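Local coordinates for protein uricase (Arthrobacter globiformis, PDB 2YZC) that catalyses the oxidation of uric acid by molecular oxygen to 5-hydroxyisourate, with release of hydrogen peroxide, at residues 46-51 / 63-68; 152-157 / 248-253; 180-185 / 217-222. All coordinates share one frame; numbering follows the deposited sequence.

Interaction 1: residues 46-51 / 63-68; sequences SQLRGD and HVVATD. With 1AL (allantoate ion), chain L.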
loop_
_atom_site.group_PDB
_atom_site.type_symbol
_atom_site.label_atom_id
_atom_site.label_comp_id
_atom_site.label_asym_id
_atom_site.label_seq_id
_atom_site.Cartn_x
_atom_site.Cartn_y
_atom_site.Cartn_z
ATOM N N SER A 46 3.461 -11.303 19.017
ATOM C CA SER A 46 4.091 -11.852 20.215
ATOM C C SER A 46 5.547 -12.212 19.949
ATOM O O SER A 46 5.847 -12.910 18.983
ATOM C CB SER A 46 3.335 -13.111 20.659
ATOM O OG SER A 46 4.045 -13.844 21.649
ATOM N N GLN A 47 6.451 -11.725 20.794
ATOM C CA GLN A 47 7.868 -12.050 20.649
ATOM C C GLN A 47 8.508 -12.279 22.011
ATOM O O GLN A 47 8.298 -11.513 22.954
ATOM C CB GLN A 47 8.612 -10.958 19.882
ATOM C CG GLN A 47 8.322 -10.989 18.383
ATOM C CD GLN A 47 9.090 -9.939 17.622
ATOM O OE1 GLN A 47 9.928 -10.254 16.776
ATOM N NE2 GLN A 47 8.814 -8.679 17.920
ATOM N N LEU A 48 9.293 -13.344 22.099
ATOM C CA LEU A 48 9.936 -13.714 23.344
ATOM C C LEU A 48 11.402 -13.332 23.402
ATOM O O LEU A 48 12.073 -13.230 22.378
ATOM C CB LEU A 48 9.806 -15.220 23.557
ATOM C CG LEU A 48 8.399 -15.800 23.382
ATOM C CD1 LEU A 48 8.432 -17.300 23.674
ATOM C CD2 LEU A 48 7.426 -15.089 24.308
ATOM N N ARG A 49 11.880 -13.133 24.625
ATOM C CA ARG A 49 13.267 -12.792 24.882
ATOM C C ARG A 49 13.750 -13.706 25.999
ATOM O O ARG A 49 12.986 -14.054 26.904
ATOM C CB ARG A 49 13.389 -11.333 25.316
ATOM C CG ARG A 49 13.056 -10.345 24.216
ATOM C CD ARG A 49 12.896 -8.950 24.778
ATOM N NE ARG A 49 12.531 -7.987 23.746
ATOM C CZ ARG A 49 12.177 -6.730 23.988
ATOM N NH1 ARG A 49 12.135 -6.282 25.236
ATOM N NH2 ARG A 49 11.873 -5.919 22.983
ATOM N N GLY A 50 15.017 -14.097 25.925
ATOM C CA GLY A 50 15.569 -14.974 26.939
ATOM C C GLY A 50 16.839 -15.623 26.441
ATOM O O GLY A 50 17.583 -15.024 25.664
ATOM N N ASP A 51 17.093 -16.847 26.888
ATOM C CA ASP A 51 18.286 -17.563 26.469
ATOM C C ASP A 51 18.034 -18.382 25.212
ATOM O O ASP A 51 17.555 -19.516 25.278
ATOM C CB ASP A 51 18.781 -18.471 27.595
ATOM C CG ASP A 51 19.880 -19.401 27.139
ATOM O OD1 ASP A 51 20.654 -19.007 26.241
ATOM O OD2 ASP A 51 19.974 -20.521 27.681
ATOM N N HIS A 63 14.825 -24.670 23.396
ATOM C CA HIS A 63 14.267 -23.493 24.059
ATOM C C HIS A 63 13.278 -22.714 23.195
ATOM O O HIS A 63 12.642 -21.779 23.673
ATOM C CB HIS A 63 15.386 -22.524 24.462
ATOM C CG HIS A 63 16.259 -23.022 25.570
ATOM N ND1 HIS A 63 16.101 -24.264 26.146
ATOM C CD2 HIS A 63 17.299 -22.439 26.213
ATOM C CE1 HIS A 63 17.007 -24.426 27.096
ATOM N NE2 HIS A 63 17.746 -23.332 27.156
ATOM N N VAL A 64 13.148 -23.094 21.931
ATOM C CA VAL A 64 12.282 -22.357 21.020
ATOM C C VAL A 64 10.798 -22.706 21.010
ATOM O O VAL A 64 10.360 -23.609 20.293
ATOM C CB VAL A 64 12.815 -22.447 19.569
ATOM C CG1 VAL A 64 11.978 -21.570 18.644
ATOM C CG2 VAL A 64 14.269 -22.012 19.525
ATOM N N VAL A 65 10.030 -21.982 21.818
ATOM C CA VAL A 65 8.587 -22.166 21.855
ATOM C C VAL A 65 8.153 -21.733 20.452
ATOM O O VAL A 65 8.273 -20.559 20.093
ATOM C CB VAL A 65 7.939 -21.242 22.904
ATOM C CG1 VAL A 65 6.426 -21.329 22.814
ATOM C CG2 VAL A 65 8.412 -21.639 24.310
ATOM N N ALA A 66 7.668 -22.685 19.662
ATOM C CA ALA A 66 7.262 -22.416 18.287
ATOM C C ALA A 66 6.411 -21.161 18.118
ATOM O O ALA A 66 5.557 -20.862 18.950
ATOM C CB ALA A 66 6.516 -23.621 17.726
ATOM N N THR A 67 6.647 -20.419 17.039
ATOM C CA THR A 67 5.852 -19.226 16.807
ATOM C C THR A 67 4.417 -19.710 16.595
ATOM O O THR A 67 3.470 -19.030 16.960
ATOM C CB THR A 67 6.355 -18.412 15.575
ATOM O OG1 THR A 67 6.131 -19.151 14.367
ATOM C CG2 THR A 67 7.858 -18.115 15.708
ATOM N N ASP A 68 4.260 -20.904 16.025
ATOM C CA ASP A 68 2.924 -21.458 15.799
ATOM C C ASP A 68 2.210 -21.632 17.142
ATOM O O ASP A 68 1.004 -21.423 17.246
ATOM C CB ASP A 68 2.999 -22.817 15.088
ATOM C CG ASP A 68 1.621 -23.367 14.727
ATOM O OD1 ASP A 68 1.035 -22.907 13.724
ATOM O OD2 ASP A 68 1.110 -24.248 15.450
HETATM C C1 1AL L . 11.544 -21.043 13.017
HETATM O O2 1AL L . 12.621 -21.457 12.560
HETATM N N3 1AL L . 11.451 -20.423 14.226
HETATM N N4 1AL L . 10.452 -21.267 12.185
HETATM C C5 1AL L . 8.599 -19.380 12.328
HETATM O O6 1AL L . 9.349 -18.449 12.686
HETATM O O7 1AL L . 7.400 -19.273 12.034
HETATM C C8 1AL L . 9.124 -20.818 12.571
HETATM C C9 1AL L . 7.624 -21.865 14.215
HETATM O O10 1AL L . 6.409 -22.150 14.305
HETATM N N11 1AL L . 8.374 -21.482 15.296
HETATM N N12 1AL L . 8.293 -21.920 13.036
#
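A small apolar touch, L48 on V65, and a polar one, D51 on H63, join the end of strand 38-50 to the loop leading into helix 67-78. L48 CD1 comes to 4.0 Å from V65 CB, the two side chains crossing at about a right angle, and W108 and F96 pack on the same leucine. At the outer end D51 O lies in the plane of the H63 ring, at its edge, 3.1 Å from H63 CD2. The D51 carboxylate, swung anti to its own N (chi1 171°), brings OD2 to 3.6 Å from H63 CD2, with its plane turned 77° from the ring; W102 stacks on H63.

In the tunnelling fold (T-fold) to which uricases belong, ligands sit between subunits, and this loop is a case in point. V65 O accepts from Y20 OH and Q70 NE2, which ties down the backbone just before A66, the N-cap of the helix. Past that cap, T67 OG1 donates to allantoate O7 at 2.7 Å. The hydroxyl gets there by lying between the backbone N and the carbonyl carbon (chi1 67°), and K22, like T67 assigned to the charge relay system, is hydrogen-bonded to it. D68 N, in the first turn, gives its hydrogen to allantoate O10 over 3.0 Å. H251, L222 and R180 of the second subunit grip the same ligand.

Interaction 2: residues 152-157 / 248-253; sequences GLTVLK and PNKHHF. With 1AL (allantoate ion), chain I.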
loop_
_atom_site.group_PDB
_atom_site.type_symbol
_atom_site.label_atom_id
_atom_site.label_comp_id
_atom_site.label_asym_id
_atom_site.label_seq_id
_atom_site.Cartn_x
_atom_site.Cartn_y
_atom_site.Cartn_z
ATOM N N GLY A 152 -2.930 7.068 12.383
ATOM C CA GLY A 152 -3.857 7.165 11.270
ATOM C C GLY A 152 -4.974 8.177 11.434
ATOM O O GLY A 152 -5.945 8.154 10.679
ATOM N N LEU A 153 -4.846 9.062 12.416
ATOM C CA LEU A 153 -5.859 10.084 12.655
ATOM C C LEU A 153 -5.439 11.394 11.990
ATOM O O LEU A 153 -4.653 12.164 12.543
ATOM C CB LEU A 153 -6.047 10.295 14.157
ATOM C CG LEU A 153 -7.025 11.392 14.583
ATOM C CD1 LEU A 153 -8.381 11.190 13.929
ATOM C CD2 LEU A 153 -7.148 11.377 16.098
ATOM N N THR A 154 -5.976 11.639 10.799
ATOM C CA THR A 154 -5.648 12.837 10.035
ATOM C C THR A 154 -6.473 14.044 10.453
ATOM O O THR A 154 -7.703 13.969 10.533
ATOM C CB THR A 154 -5.854 12.574 8.535
ATOM O OG1 THR A 154 -5.069 11.440 8.156
ATOM C CG2 THR A 154 -5.429 13.785 7.707
ATOM N N VAL A 155 -5.792 15.160 10.717
ATOM C CA VAL A 155 -6.468 16.376 11.132
ATOM C C VAL A 155 -6.019 17.568 10.303
ATOM O O VAL A 155 -4.946 17.552 9.698
ATOM C CB VAL A 155 -6.231 16.682 12.631
ATOM C CG1 VAL A 155 -6.916 15.620 13.490
ATOM C CG2 VAL A 155 -4.742 16.728 12.930
ATOM N N LEU A 156 -6.851 18.601 10.286
ATOM C CA LEU A 156 -6.553 19.789 9.507
ATOM C C LEU A 156 -7.237 21.045 10.034
ATOM O O LEU A 156 -8.405 21.011 10.442
ATOM C CB LEU A 156 -6.972 19.551 8.050
ATOM C CG LEU A 156 -6.798 20.661 7.004
ATOM C CD1 LEU A 156 -6.775 20.028 5.615
ATOM C CD2 LEU A 156 -7.922 21.699 7.120
ATOM N N LYS A 157 -6.489 22.145 10.028
ATOM C CA LYS A 157 -7.006 23.450 10.435
ATOM C C LYS A 157 -6.931 24.282 9.159
ATOM O O LYS A 157 -5.873 24.351 8.528
ATOM C CB LYS A 157 -6.120 24.096 11.505
ATOM C CG LYS A 157 -5.988 23.291 12.777
ATOM C CD LYS A 157 -6.237 24.143 14.014
ATOM C CE LYS A 157 -5.309 25.329 14.086
ATOM N NZ LYS A 157 -5.641 26.215 15.240
ATOM N N PRO A 248 3.648 14.711 10.676
ATOM C CA PRO A 248 4.106 15.214 9.383
ATOM C C PRO A 248 3.379 16.522 9.100
ATOM O O PRO A 248 2.255 16.727 9.569
ATOM C CB PRO A 248 3.681 14.112 8.413
ATOM C CG PRO A 248 2.425 13.585 9.040
ATOM C CD PRO A 248 2.811 13.509 10.510
ATOM N N ASN A 249 4.027 17.427 8.380
ATOM C CA ASN A 249 3.355 18.658 8.011
ATOM C C ASN A 249 2.983 18.385 6.558
ATOM O O ASN A 249 3.805 18.563 5.656
ATOM C CB ASN A 249 4.278 19.869 8.095
ATOM C CG ASN A 249 3.499 21.174 8.139
ATOM O OD1 ASN A 249 2.396 21.256 7.607
ATOM N ND2 ASN A 249 4.066 22.194 8.772
ATOM N N LYS A 250 1.758 17.914 6.348
ATOM C CA LYS A 250 1.274 17.574 5.015
ATOM C C LYS A 250 0.864 18.849 4.305
ATOM O O LYS A 250 -0.207 19.401 4.540
ATOM C CB LYS A 250 0.109 16.591 5.129
ATOM C CG LYS A 250 0.471 15.400 6.015
ATOM C CD LYS A 250 -0.405 14.193 5.771
ATOM C CE LYS A 250 -1.828 14.426 6.196
ATOM N NZ LYS A 250 -2.627 13.197 5.951
ATOM N N HIS A 251 1.749 19.301 3.430
ATOM C CA HIS A 251 1.567 20.551 2.711
ATOM C C HIS A 251 0.387 20.681 1.772
ATOM O O HIS A 251 0.165 19.852 0.895
ATOM C CB HIS A 251 2.853 20.882 1.952
ATOM C CG HIS A 251 4.077 20.891 2.815
ATOM N ND1 HIS A 251 5.221 20.194 2.491
ATOM C CD2 HIS A 251 4.334 21.509 3.993
ATOM C CE1 HIS A 251 6.131 20.383 3.432
ATOM N NE2 HIS A 251 5.618 21.176 4.354
ATOM N N HIS A 252 -0.373 21.746 1.990
ATOM C CA HIS A 252 -1.510 22.095 1.156
ATOM C C HIS A 252 -1.079 23.444 0.616
ATOM O O HIS A 252 -1.199 24.465 1.295
ATOM C CB HIS A 252 -2.785 22.227 1.992
ATOM C CG HIS A 252 -3.408 20.912 2.337
ATOM N ND1 HIS A 252 -2.746 19.944 3.061
ATOM C CD2 HIS A 252 -4.614 20.384 2.020
ATOM C CE1 HIS A 252 -3.515 18.876 3.172
ATOM N NE2 HIS A 252 -4.654 19.116 2.548
ATOM N N PHE A 253 -0.530 23.432 -0.593
ATOM C CA PHE A 253 -0.043 24.653 -1.218
ATOM C C PHE A 253 -1.163 25.491 -1.804
ATOM O O PHE A 253 -1.997 24.987 -2.549
ATOM C CB PHE A 253 0.962 24.304 -2.315
ATOM C CG PHE A 253 2.186 23.604 -1.809
ATOM C CD1 PHE A 253 3.157 24.302 -1.093
ATOM C CD2 PHE A 253 2.367 22.243 -2.035
ATOM C CE1 PHE A 253 4.297 23.652 -0.610
ATOM C CE2 PHE A 253 3.501 21.582 -1.558
ATOM C CZ PHE A 253 4.465 22.287 -0.845
HETATM C C1 1AL I . 6.954 24.378 10.833
HETATM O O2 1AL I . 6.169 24.532 11.783
HETATM N N3 1AL I . 8.268 24.073 11.007
HETATM N N4 1AL I . 6.367 24.537 9.578
HETATM C C5 1AL I . 7.011 22.232 8.388
HETATM O O6 1AL I . 6.697 21.613 9.422
HETATM O O7 1AL I . 7.241 21.724 7.279
HETATM C C8 1AL I . 6.860 23.784 8.423
HETATM C C9 1AL I . 8.700 24.556 7.002
HETATM O O10 1AL I . 9.023 24.554 5.796
HETATM N N11 1AL I . 9.619 24.451 8.013
HETATM N N12 1AL I . 7.413 24.664 7.402
#
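T154 and L156 meet K250 and H252 across an intervening strand: segments 152-157 and 248-253 run in the same general direction, though well splayed, with 9.3 Å between the CA atoms of L156 and K250, because each pairs antiparallel with strand 182-192. This is the antiparallel sheet of a T-fold domain, and contact between second-neighbour strands depends on side chains that reach over the middle one. A183 of that strand is touched by both L156 and H252, and its small methyl group is consistent with the larger residues meeting over it.

L156 CD1 lies over the face of the H252 imidazole in a CH-pi contact, 4.2 Å from the ring centroid and 28° off the normal. The ring is held from within its own segment: H252 ND1 donates to K250 O at 3.0 Å, with that oxygen in the ring plane. This bond restrains the ring's rotation and so the face offered to the leucine. K250 bends at its third torsion (chi3 -67°) and brings NZ to 3.4 Å from T154 CG2, the two side chains crossing at about a right angle. The polar ends of this pair converge on D185, which forms a salt bridge with K250 and a hydrogen bond with T154 OG1. W115 of the third subunit packs on T154 and L156, whose strand continues into that subunit's sheet.

On the ligand side, N249 ND2 donates to allantoate O6 at 2.8 Å (161°). H251, assigned to the charge relay system, makes a weak bond from NE2 to allantoate O7. Behind it, N249 O sits 3.4 Å above the plane of the H251 ring, over its centre.

Interaction 3: residues 180-185 / 217-222; sequences RILATD and THSLAL. With 1AL (allantoate ion), chain I.
R180 brings its guanidinium alongside the L222 backbone N with a long, extended side chain that starts beside the strand and finishes at the bound allantoate. From CB, the chain sets off with CG between the backbone N and the carbonyl carbon (chi1 68°), then runs extended through CD to NE, where S161 OG provides a hydrogen-bonding partner; F163 and N249 touch the same side chain. At the tip, R180 NH1 comes to 3.2 Å from allantoate N4. R180 NH2 donates to the water O at 2.8 Å. A weak bond joins R180 NH2 to allantoate O2 at 3.4 Å. L222 N stands 4.3 Å from R180 NH2. Both the water and the C1 atom of allantoate lie at the edge of the guanidinium, in its plane.

Allantoate O2 has a second donor in L222 N, 2.8 Å away and almost perfectly straight at 176°. Here a familiar device of ligand binding appears: A221 is the N-cap of helix 222-236, and the first N-H of that helix points at a ligand oxygen, where the helix end would probably add to the attraction. With a leucine in place of R180, O2 would probably lose its charged neighbour, and S161 OG and the water would each be left without one partner.

Beneath this polar layer, L182 at the start of strand 182-192 fills the angle between strand and loop. L182 CD1 packs on L222 CG at 3.9 Å, while CD2 rests against S219 CB and OG. The S219 hydroxyl also pairs with T225 OG1 and with the water held by R180.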
loop_
_atom_site.group_PDB
_atom_site.type_symbol
_atom_site.label_atom_id
_atom_site.label_comp_id
_atom_site.label_asym_id
_atom_site.label_seq_id
_atom_site.Cartn_x
_atom_site.Cartn_y
_atom_site.Cartn_z
ATOM N N ARG A 180 -2.145 29.974 7.001
ATOM C CA ARG A 180 -1.881 28.796 6.186
ATOM C C ARG A 180 -2.673 27.632 6.756
ATOM O O ARG A 180 -3.199 27.712 7.866
ATOM C CB ARG A 180 -0.386 28.441 6.203
ATOM C CG ARG A 180 0.127 27.935 7.563
ATOM C CD ARG A 180 1.578 27.466 7.520
ATOM N NE ARG A 180 2.001 26.909 8.808
ATOM C CZ ARG A 180 3.158 26.289 9.024
ATOM N NH1 ARG A 180 4.034 26.142 8.039
ATOM N NH2 ARG A 180 3.432 25.795 10.230
ATOM N N ILE A 181 -2.775 26.560 5.980
ATOM C CA ILE A 181 -3.457 25.360 6.441
ATOM C C ILE A 181 -2.416 24.569 7.231
ATOM O O ILE A 181 -1.223 24.639 6.938
ATOM C CB ILE A 181 -3.945 24.483 5.250
ATOM C CG1 ILE A 181 -5.229 25.072 4.653
ATOM C CG2 ILE A 181 -4.185 23.043 5.704
ATOM C CD1 ILE A 181 -5.770 24.277 3.475
ATOM N N LEU A 182 -2.865 23.853 8.253
ATOM C CA LEU A 182 -1.970 23.012 9.043
ATOM C C LEU A 182 -2.668 21.662 9.072
ATOM O O LEU A 182 -3.701 21.513 9.716
ATOM C CB LEU A 182 -1.804 23.556 10.467
ATOM C CG LEU A 182 -0.935 22.690 11.390
ATOM C CD1 LEU A 182 0.472 22.585 10.818
ATOM C CD2 LEU A 182 -0.892 23.292 12.791
ATOM N N ALA A 183 -2.121 20.701 8.337
ATOM C CA ALA A 183 -2.689 19.358 8.264
ATOM C C ALA A 183 -1.628 18.341 8.661
ATOM O O ALA A 183 -0.465 18.463 8.274
ATOM C CB ALA A 183 -3.169 19.073 6.847
ATOM N N THR A 184 -2.025 17.334 9.429
ATOM C CA THR A 184 -1.074 16.326 9.862
ATOM C C THR A 184 -1.776 15.011 10.161
ATOM O O THR A 184 -3.004 14.938 10.156
ATOM C CB THR A 184 -0.309 16.811 11.139
ATOM O OG1 THR A 184 0.738 15.889 11.461
ATOM C CG2 THR A 184 -1.246 16.913 12.325
ATOM N N ASP A 185 -0.982 13.968 10.378
ATOM C CA ASP A 185 -1.505 12.651 10.738
ATOM C C ASP A 185 -1.045 12.493 12.176
ATOM O O ASP A 185 0.156 12.462 12.445
ATOM C CB ASP A 185 -0.874 11.533 9.905
ATOM C CG ASP A 185 -1.270 11.586 8.453
ATOM O OD1 ASP A 185 -2.452 11.872 8.169
ATOM O OD2 ASP A 185 -0.402 11.323 7.592
ATOM N N THR A 217 -5.191 25.560 19.721
ATOM C CA THR A 217 -3.923 26.273 19.820
ATOM C C THR A 217 -3.702 27.097 18.558
ATOM O O THR A 217 -3.726 26.554 17.456
ATOM C CB THR A 217 -2.728 25.306 19.940
ATOM O OG1 THR A 217 -2.877 24.491 21.109
ATOM C CG2 THR A 217 -1.419 26.088 20.030
ATOM N N HIS A 218 -3.520 28.406 18.705
ATOM C CA HIS A 218 -3.237 29.234 17.541
ATOM C C HIS A 218 -1.776 28.917 17.259
ATOM O O HIS A 218 -0.882 29.366 17.979
ATOM C CB HIS A 218 -3.383 30.720 17.849
ATOM C CG HIS A 218 -3.112 31.590 16.664
ATOM N ND1 HIS A 218 -3.968 31.664 15.587
ATOM C CD2 HIS A 218 -2.046 32.366 16.352
ATOM C CE1 HIS A 218 -3.442 32.447 14.661
ATOM N NE2 HIS A 218 -2.275 32.884 15.101
ATOM N N SER A 219 -1.542 28.141 16.209
ATOM C CA SER A 219 -0.207 27.675 15.860
ATOM C C SER A 219 0.747 28.650 15.184
ATOM O O SER A 219 0.447 29.200 14.127
ATOM C CB SER A 219 -0.333 26.418 14.994
ATOM O OG SER A 219 0.932 25.830 14.756
ATOM N N LEU A 220 1.904 28.849 15.812
ATOM C CA LEU A 220 2.947 29.715 15.272
ATOM C C LEU A 220 4.025 28.794 14.713
ATOM O O LEU A 220 4.979 29.240 14.082
ATOM C CB LEU A 220 3.541 30.604 16.370
ATOM C CG LEU A 220 2.586 31.600 17.033
ATOM C CD1 LEU A 220 3.344 32.423 18.076
ATOM C CD2 LEU A 220 1.983 32.513 15.975
ATOM N N ALA A 221 3.854 27.498 14.958
ATOM C CA ALA A 221 4.782 26.471 14.490
ATOM C C ALA A 221 4.198 25.100 14.825
ATOM O O ALA A 221 3.494 24.949 15.825
ATOM C CB ALA A 221 6.133 26.634 15.170
ATOM N N LEU A 222 4.481 24.105 13.994
ATOM C CA LEU A 222 3.977 22.762 14.254
ATOM C C LEU A 222 4.583 22.280 15.573
ATOM O O LEU A 222 3.944 21.543 16.325
ATOM C CB LEU A 222 4.375 21.801 13.132
ATOM C CG LEU A 222 3.329 20.762 12.706
ATOM C CD1 LEU A 222 4.029 19.637 11.974
ATOM C CD2 LEU A 222 2.570 20.223 13.907
HETATM C C1 1AL I . 6.954 24.378 10.833
HETATM O O2 1AL I . 6.169 24.532 11.783
HETATM N N3 1AL I . 8.268 24.073 11.007
HETATM N N4 1AL I . 6.367 24.537 9.578
HETATM C C5 1AL I . 7.011 22.232 8.388
HETATM O O6 1AL I . 6.697 21.613 9.422
HETATM O O7 1AL I . 7.241 21.724 7.279
HETATM C C8 1AL I . 6.860 23.784 8.423
HETATM C C9 1AL I . 8.700 24.556 7.002
HETATM O O10 1AL I . 9.023 24.554 5.796
HETATM N N11 1AL I . 9.619 24.451 8.013
HETATM N N12 1AL I . 7.413 24.664 7.402
HETATM O O HOH W 1 1.805 26.733 12.313
#

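Interactions 2 and 3 are neighbours, with centres 8 Å apart, and strand 182-192 serves both: K250 NZ and D185 OD1 are joined by a salt bridge at 2.6 Å, and P248 O and T184 OG1 lie equally close. Together they present N249, H251, R180 and L222 to one allantoate. Interaction 1 lies on the opposite side of the chain's centre, about 40 Å from interaction 2 and 44 Å from interaction 3, centre to centre, and binds another allantoate. The separation illustrates a site shared between subunits: residues 63-68 of one chain complete the pocket that 180-185, 217-222 and 248-253 form in its partner.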